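Local structure of uncharacterized protein (Bacteroides vulgatus, 4FMR) at residues Phe146-Thr149 with Asn153-Leu156. The protein is of unknown function but probably binds DNA through an HU/IHF-like domain that is followed by an immunoglobulin-like domain. Numbering follows the deposited sequence.
Sequences FSAT and NFTL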
loop_
_atom_site.group_PDB
_atom_site.type_symbol
_atom_site.label_atom_id
_atom_site.label_comp_id
_atom_site.label_asym_id
_atom_site.label_seq_id
_atom_site.Cartn_x
_atom_site.Cartn_y
_atom_site.Cartn_z
ATOM N N PHE B 146 1.345 2.658 10.624
ATOM C CA PHE B 146 0.367 2.964 11.668
ATOM C C PHE B 146 -1.068 2.729 11.206
ATOM O O PHE B 146 -1.991 3.297 11.782
ATOM C CB PHE B 146 0.516 4.367 12.265
ATOM C CG PHE B 146 1.299 4.268 13.553
ATOM C CD1 PHE B 146 2.685 4.299 13.543
ATOM C CD2 PHE B 146 0.654 4.029 14.760
ATOM C CE1 PHE B 146 3.402 4.197 14.725
ATOM C CE2 PHE B 146 1.377 3.897 15.943
ATOM C CZ PHE B 146 2.747 3.957 15.913
ATOM N N SER B 147 -1.252 1.839 10.211
ATOM C CA SER B 147 -2.548 1.312 9.823
ATOM C C SER B 147 -2.716 0.032 10.651
ATOM O O SER B 147 -1.723 -0.643 10.931
ATOM C CB SER B 147 -2.646 1.075 8.318
ATOM O OG SER B 147 -1.753 0.046 7.932
ATOM N N ALA B 148 -3.934 -0.256 11.112
ATOM C CA ALA B 148 -4.173 -1.373 12.013
ATOM C C ALA B 148 -5.509 -2.061 11.732
ATOM O O ALA B 148 -6.366 -1.504 11.053
ATOM C CB ALA B 148 -4.142 -0.870 13.454
ATOM N N THR B 149 -5.665 -3.270 12.254
ATOM C CA THR B 149 -6.869 -4.091 12.084
ATOM C C THR B 149 -7.634 -4.209 13.425
ATOM O O THR B 149 -7.067 -4.679 14.408
ATOM C CB THR B 149 -6.476 -5.490 11.541
ATOM O OG1 THR B 149 -5.614 -5.354 10.397
ATOM C CG2 THR B 149 -7.689 -6.320 11.161
ATOM N N ASN B 153 -4.178 -7.761 16.894
ATOM C CA ASN B 153 -3.069 -7.188 17.644
ATOM C C ASN B 153 -2.298 -6.108 16.914
ATOM O O ASN B 153 -2.103 -6.144 15.711
ATOM C CB ASN B 153 -2.086 -8.265 18.088
ATOM C CG ASN B 153 -2.665 -9.150 19.164
ATOM O OD1 ASN B 153 -2.912 -8.722 20.301
ATOM N ND2 ASN B 153 -2.951 -10.390 18.809
ATOM N N PHE B 154 -1.816 -5.164 17.705
ATOM C CA PHE B 154 -1.017 -4.054 17.255
ATOM C C PHE B 154 0.166 -3.897 18.198
ATOM O O PHE B 154 0.002 -4.046 19.412
ATOM C CB PHE B 154 -1.870 -2.768 17.184
ATOM C CG PHE B 154 -1.170 -1.685 16.407
ATOM C CD1 PHE B 154 -1.180 -1.689 15.014
ATOM C CD2 PHE B 154 -0.434 -0.693 17.065
ATOM C CE1 PHE B 154 -0.484 -0.716 14.295
ATOM C CE2 PHE B 154 0.269 0.279 16.336
ATOM C CZ PHE B 154 0.240 0.257 14.960
ATOM N N THR B 155 1.367 -3.633 17.633
ATOM C CA THR B 155 2.579 -3.412 18.432
ATOM C C THR B 155 3.045 -1.954 18.311
ATOM O O THR B 155 3.223 -1.446 17.216
ATOM C CB THR B 155 3.724 -4.380 18.040
ATOM O OG1 THR B 155 3.268 -5.724 18.156
ATOM C CG2 THR B 155 4.944 -4.209 18.915
ATOM N N LEU B 156 3.328 -1.336 19.445
ATOM C CA LEU B 156 3.873 0.011 19.555
ATOM C C LEU B 156 5.314 -0.051 20.027
ATOM O O LEU B 156 5.583 -0.651 21.065
ATOM C CB LEU B 156 3.043 0.853 20.544
ATOM C CG LEU B 156 1.612 1.120 20.158
ATOM C CD1 LEU B 156 0.745 1.279 21.385
ATOM C CD2 LEU B 156 1.526 2.291 19.226
#
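The two-layered core of the immunoglobulin-like (DUF4469) domain is bridged here, where strand 147-149, at the edge of one sheet, faces strand 153-159 of the other. Evidence for a layer-to-layer contact rather than strand pairing comes from the backbone: A148 makes backbone hydrogen bonds to Y238 and G240 of strand 231-240, and F154 to I200 of strand 197-201, and the closest CA atoms across the contact, those of A148 and F154, stand 6.7 Å apart. F154 supplies most of the contact across the layers. Its CG lies anti to the backbone N (chi1 -166°), which sends the ring across to segment 146-149, where A148, S147 and F146 meet it. A148 CB, whose bond from CA also points across the gap, lies 3.4 Å from F154 CD1, a tight apolar contact. The carbonyl oxygen of S147 comes near the plane of the same ring at its edge, 3.6 Å from CE1. At the far end, F146 CD2 sits 3.8 Å from F154 CZ. The two rings, with planes at 51° and centroids 5.5 Å apart, meet at an oblique angle. Replacing F154 with an alanine would probably open a gap between the layers, leaving A148 CB and the ring of F146 without their shared aromatic neighbour. I237 also packs on both A148 and F154, and H235 stacks on F146, tying strand 231-240 into the same buried cluster. Along strand 153-159, L156 continues the apolar surface. Its CG is anti to the carbonyl carbon (chi1 -64°), and although its CB does not point straight across, the branch end reaches the facing segment: L156 CD2 meets the F146 ring at its edge, near the ring plane, 3.7 Å from CE2 and 3.9 Å from CZ.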